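PDB 6MKB: tumor necrosis factor ligand superfamily member 9 from Mus musculus, which binds the receptor TNFRSF9 (4-1BB) as a cytokine of the tumor necrosis factor family and induces proliferation of activated peripheral blood T-cells. Local coordinates for residues Y61-T73 / S109-Q121. Numbering follows the deposited sequence.
With NA (sodium ion), chain O; SO4 (sulfate ion), chain N.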
loop_
_atom_site.group_PDB
_atom_site.type_symbol
_atom_site.label_atom_id
_atom_site.label_comp_id
_atom_site.label_asym_id
_atom_site.label_seq_id
_atom_site.Cartn_x
_atom_site.Cartn_y
_atom_site.Cartn_z
ATOM N N TYR B 61 4.316 10.148 -4.193
ATOM C CA TYR B 61 3.805 9.024 -3.441
ATOM C C TYR B 61 4.341 7.813 -4.177
ATOM O O TYR B 61 3.962 7.596 -5.330
ATOM C CB TYR B 61 2.282 9.073 -3.396
ATOM C CG TYR B 61 1.613 7.906 -2.700
ATOM C CD1 TYR B 61 1.474 6.674 -3.336
ATOM C CD2 TYR B 61 0.995 8.070 -1.467
ATOM C CE1 TYR B 61 0.811 5.615 -2.726
ATOM C CE2 TYR B 61 0.297 7.031 -0.867
ATOM C CZ TYR B 61 0.238 5.793 -1.481
ATOM O OH TYR B 61 -0.434 4.749 -0.878
ATOM N N VAL B 62 5.310 7.098 -3.587
ATOM C CA VAL B 62 5.917 5.937 -4.238
ATOM C C VAL B 62 5.307 4.702 -3.614
ATOM O O VAL B 62 5.106 4.668 -2.392
ATOM C CB VAL B 62 7.462 5.957 -4.142
ATOM C CG1 VAL B 62 8.074 4.918 -5.079
ATOM C CG2 VAL B 62 8.014 7.340 -4.449
ATOM N N PHE B 63 4.943 3.713 -4.446
ATOM C CA PHE B 63 4.301 2.495 -3.958
ATOM C C PHE B 63 4.928 1.256 -4.572
ATOM O O PHE B 63 5.429 1.275 -5.699
ATOM C CB PHE B 63 2.776 2.520 -4.200
ATOM C CG PHE B 63 2.330 2.600 -5.643
ATOM C CD1 PHE B 63 2.145 1.440 -6.401
ATOM C CD2 PHE B 63 2.052 3.827 -6.237
ATOM C CE1 PHE B 63 1.756 1.513 -7.745
ATOM C CE2 PHE B 63 1.637 3.896 -7.574
ATOM C CZ PHE B 63 1.488 2.742 -8.315
ATOM N N LEU B 64 4.878 0.170 -3.786
ATOM C CA LEU B 64 5.309 -1.187 -4.082
ATOM C C LEU B 64 4.225 -2.129 -3.656
ATOM O O LEU B 64 3.668 -1.970 -2.566
ATOM C CB LEU B 64 6.599 -1.555 -3.354
ATOM C CG LEU B 64 7.879 -0.811 -3.729
ATOM C CD1 LEU B 64 9.003 -1.107 -2.688
ATOM C CD2 LEU B 64 8.351 -1.190 -5.137
ATOM N N GLU B 65 3.930 -3.126 -4.501
ATOM C CA GLU B 65 2.977 -4.165 -4.154
ATOM C C GLU B 65 3.547 -5.521 -4.549
ATOM O O GLU B 65 3.715 -5.788 -5.731
ATOM C CB GLU B 65 1.620 -3.921 -4.796
ATOM C CG GLU B 65 0.601 -4.939 -4.313
ATOM C CD GLU B 65 -0.834 -4.620 -4.655
ATOM O OE1 GLU B 65 -1.704 -5.452 -4.312
ATOM O OE2 GLU B 65 -1.092 -3.556 -5.264
ATOM N N LEU B 66 3.923 -6.323 -3.550
ATOM C CA LEU B 66 4.480 -7.646 -3.722
ATOM C C LEU B 66 3.377 -8.672 -3.747
ATOM O O LEU B 66 2.558 -8.726 -2.823
ATOM C CB LEU B 66 5.472 -7.982 -2.598
ATOM C CG LEU B 66 6.132 -9.386 -2.626
ATOM C CD1 LEU B 66 6.975 -9.589 -3.897
ATOM C CD2 LEU B 66 7.019 -9.593 -1.401
ATOM N N LYS B 67 3.359 -9.483 -4.811
ATOM C CA LYS B 67 2.418 -10.586 -4.942
ATOM C C LYS B 67 3.242 -11.856 -5.110
ATOM O O LYS B 67 3.824 -12.070 -6.169
ATOM C CB LYS B 67 1.395 -10.358 -6.060
ATOM C CG LYS B 67 0.449 -9.197 -5.768
ATOM C CD LYS B 67 -0.746 -9.251 -6.692
ATOM C CE LYS B 67 -1.623 -8.037 -6.558
ATOM N NZ LYS B 67 -2.671 -8.009 -7.606
ATOM N N LEU B 68 3.404 -12.609 -4.010
ATOM C CA LEU B 68 4.155 -13.862 -3.977
ATOM C C LEU B 68 3.236 -14.999 -4.206
ATOM O O LEU B 68 2.356 -15.237 -3.374
ATOM C CB LEU B 68 4.837 -14.074 -2.611
ATOM C CG LEU B 68 6.179 -13.511 -2.312
ATOM C CD1 LEU B 68 6.635 -14.067 -0.987
ATOM C CD2 LEU B 68 7.186 -13.854 -3.395
ATOM N N SER B 69 3.448 -15.734 -5.281
ATOM C CA SER B 69 2.624 -16.890 -5.618
ATOM C C SER B 69 3.323 -18.182 -5.221
ATOM O O SER B 69 4.470 -18.390 -5.632
ATOM C CB SER B 69 2.304 -16.899 -7.104
ATOM O OG SER B 69 1.496 -15.786 -7.449
ATOM N N PRO B 70 2.643 -19.079 -4.456
ATOM C CA PRO B 70 3.270 -20.373 -4.110
ATOM C C PRO B 70 3.327 -21.278 -5.316
ATOM O O PRO B 70 2.412 -21.241 -6.142
ATOM C CB PRO B 70 2.352 -20.941 -3.020
ATOM C CG PRO B 70 1.025 -20.317 -3.263
ATOM C CD PRO B 70 1.270 -18.972 -3.897
ATOM N N THR B 71 4.402 -22.069 -5.444
ATOM C CA THR B 71 4.561 -22.989 -6.577
ATOM C C THR B 71 4.106 -24.409 -6.211
ATOM O O THR B 71 3.788 -24.681 -5.045
ATOM C CB THR B 71 6.001 -23.004 -7.068
ATOM O OG1 THR B 71 6.824 -23.543 -6.040
ATOM C CG2 THR B 71 6.484 -21.646 -7.535
ATOM N N PHE B 72 4.114 -25.317 -7.196
ATOM C CA PHE B 72 3.761 -26.727 -7.019
ATOM C C PHE B 72 4.532 -27.368 -5.852
ATOM O O PHE B 72 3.929 -28.125 -5.082
ATOM C CB PHE B 72 4.030 -27.518 -8.316
ATOM C CG PHE B 72 3.607 -28.964 -8.238
ATOM C CD1 PHE B 72 2.287 -29.339 -8.487
ATOM C CD2 PHE B 72 4.520 -29.955 -7.893
ATOM C CE1 PHE B 72 1.890 -30.672 -8.390
ATOM C CE2 PHE B 72 4.111 -31.276 -7.758
ATOM C CZ PHE B 72 2.800 -31.625 -8.014
ATOM N N THR B 73 5.855 -27.088 -5.729
ATOM C CA THR B 73 6.729 -27.682 -4.704
ATOM C C THR B 73 6.485 -27.112 -3.303
ATOM O O THR B 73 7.032 -27.658 -2.329
ATOM C CB THR B 73 8.204 -27.497 -5.089
ATOM O OG1 THR B 73 8.471 -26.108 -5.304
ATOM C CG2 THR B 73 8.605 -28.322 -6.309
ATOM N N SER B 109 2.361 -18.290 11.198
ATOM C CA SER B 109 1.435 -17.688 10.260
ATOM C C SER B 109 1.679 -18.113 8.804
ATOM O O SER B 109 1.014 -17.602 7.890
ATOM C CB SER B 109 1.561 -16.179 10.383
ATOM O OG SER B 109 2.928 -15.820 10.278
ATOM N N MET B 110 2.606 -19.052 8.581
ATOM C CA MET B 110 2.920 -19.545 7.234
ATOM C C MET B 110 1.771 -20.351 6.640
ATOM O O MET B 110 1.193 -21.157 7.358
ATOM C CB MET B 110 4.159 -20.436 7.297
ATOM C CG MET B 110 5.429 -19.737 6.903
ATOM S SD MET B 110 6.842 -20.674 7.539
ATOM C CE MET B 110 6.803 -22.027 6.504
ATOM N N GLU B 111 1.458 -20.154 5.327
ATOM C CA GLU B 111 0.409 -20.871 4.564
ATOM C C GLU B 111 0.837 -21.137 3.119
ATOM O O GLU B 111 1.737 -20.487 2.605
ATOM C CB GLU B 111 -0.913 -20.083 4.541
ATOM C CG GLU B 111 -1.588 -19.894 5.890
ATOM C CD GLU B 111 -2.906 -19.150 5.856
ATOM O OE1 GLU B 111 -2.984 -18.095 5.185
ATOM O OE2 GLU B 111 -3.860 -19.613 6.521
ATOM N N ASN B 112 0.190 -22.092 2.461
ATOM C CA ASN B 112 0.412 -22.442 1.045
ATOM C C ASN B 112 -0.553 -21.584 0.230
ATOM O O ASN B 112 -1.470 -22.094 -0.399
ATOM C CB ASN B 112 0.138 -23.940 0.854
ATOM C CG ASN B 112 0.587 -24.545 -0.454
ATOM O OD1 ASN B 112 0.645 -25.775 -0.573
ATOM N ND2 ASN B 112 0.890 -23.732 -1.474
ATOM N N LYS B 113 -0.397 -20.283 0.308
ATOM C CA LYS B 113 -1.357 -19.358 -0.245
ATOM C C LYS B 113 -0.630 -18.112 -0.775
ATOM O O LYS B 113 0.513 -17.868 -0.398
ATOM C CB LYS B 113 -2.344 -19.014 0.906
ATOM C CG LYS B 113 -3.681 -18.417 0.501
ATOM C CD LYS B 113 -4.247 -17.501 1.596
ATOM C CE LYS B 113 -5.113 -18.214 2.609
ATOM N NZ LYS B 113 -5.339 -17.380 3.827
ATOM N N LEU B 114 -1.269 -17.365 -1.693
ATOM C CA LEU B 114 -0.735 -16.133 -2.279
ATOM C C LEU B 114 -0.528 -15.110 -1.184
ATOM O O LEU B 114 -1.368 -14.975 -0.288
ATOM C CB LEU B 114 -1.690 -15.573 -3.387
ATOM C CG LEU B 114 -1.458 -14.106 -3.891
ATOM C CD1 LEU B 114 -0.264 -13.998 -4.856
ATOM C CD2 LEU B 114 -2.745 -13.516 -4.501
ATOM N N VAL B 115 0.608 -14.424 -1.234
ATOM C CA VAL B 115 0.928 -13.375 -0.274
ATOM C C VAL B 115 0.840 -12.061 -1.048
ATOM O O VAL B 115 1.550 -11.884 -2.033
ATOM C CB VAL B 115 2.308 -13.587 0.425
ATOM C CG1 VAL B 115 2.663 -12.387 1.281
ATOM C CG2 VAL B 115 2.337 -14.862 1.269
ATOM N N ASP B 116 -0.070 -11.181 -0.642
ATOM C CA ASP B 116 -0.264 -9.911 -1.327
ATOM C C ASP B 116 -0.085 -8.777 -0.332
ATOM O O ASP B 116 -0.993 -8.486 0.426
ATOM C CB ASP B 116 -1.637 -9.869 -2.044
ATOM C CG ASP B 116 -2.012 -8.556 -2.728
ATOM O OD1 ASP B 116 -1.158 -7.647 -2.788
ATOM O OD2 ASP B 116 -3.162 -8.435 -3.196
ATOM N N ARG B 117 1.085 -8.127 -0.358
ATOM C CA ARG B 117 1.445 -7.015 0.534
ATOM C C ARG B 117 1.744 -5.742 -0.259
ATOM O O ARG B 117 2.382 -5.802 -1.303
ATOM C CB ARG B 117 2.669 -7.369 1.396
ATOM C CG ARG B 117 2.475 -8.561 2.275
ATOM C CD ARG B 117 1.876 -8.253 3.637
ATOM N NE ARG B 117 2.361 -9.229 4.623
ATOM C CZ ARG B 117 1.754 -10.383 4.908
ATOM N NH1 ARG B 117 0.603 -10.702 4.321
ATOM N NH2 ARG B 117 2.277 -11.209 5.805
ATOM N N SER B 118 1.301 -4.600 0.260
ATOM C CA SER B 118 1.535 -3.282 -0.315
ATOM C C SER B 118 2.387 -2.443 0.636
ATOM O O SER B 118 2.408 -2.701 1.838
ATOM C CB SER B 118 0.222 -2.573 -0.611
ATOM O OG SER B 118 -0.555 -3.318 -1.528
ATOM N N TRP B 119 3.083 -1.446 0.087
ATOM C CA TRP B 119 3.953 -0.512 0.782
ATOM C C TRP B 119 3.875 0.847 0.100
ATOM O O TRP B 119 3.721 0.918 -1.124
ATOM C CB TRP B 119 5.396 -1.053 0.754
ATOM C CG TRP B 119 6.477 -0.133 1.265
ATOM C CD1 TRP B 119 7.074 -0.177 2.488
ATOM C CD2 TRP B 119 7.180 0.877 0.513
ATOM N NE1 TRP B 119 8.094 0.746 2.552
ATOM C CE2 TRP B 119 8.188 1.398 1.355
ATOM C CE3 TRP B 119 7.070 1.376 -0.806
ATOM C CZ2 TRP B 119 9.050 2.410 0.944
ATOM C CZ3 TRP B 119 7.933 2.379 -1.219
ATOM C CH2 TRP B 119 8.901 2.892 -0.351
ATOM N N SER B 120 4.033 1.925 0.870
ATOM C CA SER B 120 4.071 3.269 0.280
ATOM C C SER B 120 4.871 4.209 1.138
ATOM O O SER B 120 4.998 4.004 2.345
ATOM C CB SER B 120 2.675 3.839 0.026
ATOM O OG SER B 120 1.924 4.007 1.217
ATOM N N GLN B 121 5.427 5.244 0.495
ATOM C CA GLN B 121 6.152 6.305 1.158
ATOM C C GLN B 121 6.084 7.576 0.328
ATOM O O GLN B 121 6.220 7.519 -0.903
ATOM C CB GLN B 121 7.615 5.907 1.417
ATOM C CG GLN B 121 8.211 6.641 2.619
ATOM C CD GLN B 121 8.640 5.653 3.670
ATOM O OE1 GLN B 121 7.810 5.084 4.408
ATOM N NE2 GLN B 121 9.929 5.387 3.731
HETATM NA NA NA O . 2.811 -13.582 -8.255
HETATM S S SO4 N . -2.130 -24.773 3.968
HETATM O O1 SO4 N . -2.088 -23.399 3.414
HETATM O O2 SO4 N . -0.858 -25.487 3.702
HETATM O O3 SO4 N . -3.244 -25.534 3.348
HETATM O O4 SO4 N . -2.339 -24.675 5.433
#
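Val62, Leu64, Leu66 and Leu68 pair with Gln121, Trp119, Arg117 and Val115 through eight backbone hydrogen bonds, joining strands 61-70 and 115-121 as antiparallel neighbours (167°, axes 4.6 Å apart at closest). This ladder illustrates how alternation in a β-sheet gives one strand pair two chemically different faces. On the face of the leucines, Leu64 and Trp119 run side by side; CD1 of Leu64 rests 3.7 Å from CE3 of Trp119, on the benzo part of the indole. Leu68 CB meets Val115 CB at 4.0 Å, and strands 80-90 and 100-105 pack on this inner side of the TNF-homology jelly roll.

The other face is largely polar. Glu65 reaches diagonally to Asp116 because its extended chain starts with CG opposite the backbone N (chi1 -174°); there OE1 lies 2.7 Å from Asp116 OD1 and the two carboxylates are nearly coplanar. Lys67 runs alongside Asp116, its NZ 4.5 Å from OD2, too far for a salt bridge. Farther along, Ser120 OG donates a weak bond of 3.2 Å to Tyr61 OH, while Tyr61 and Phe63 meet Phe63 and Tyr61 of the second subunit. Near the opposite end, Leu114 CD1 lies 3.6 Å from Ser69 OG, which binds sodium together with the carbonyls of Lys67 and Asn155.

Oxygens as close as those of Glu65 and Asp116 suggest that one of the two acids probably holds a proton, and the neighbouring carboxylate would be expected to raise its pKa, beside the dimer interface.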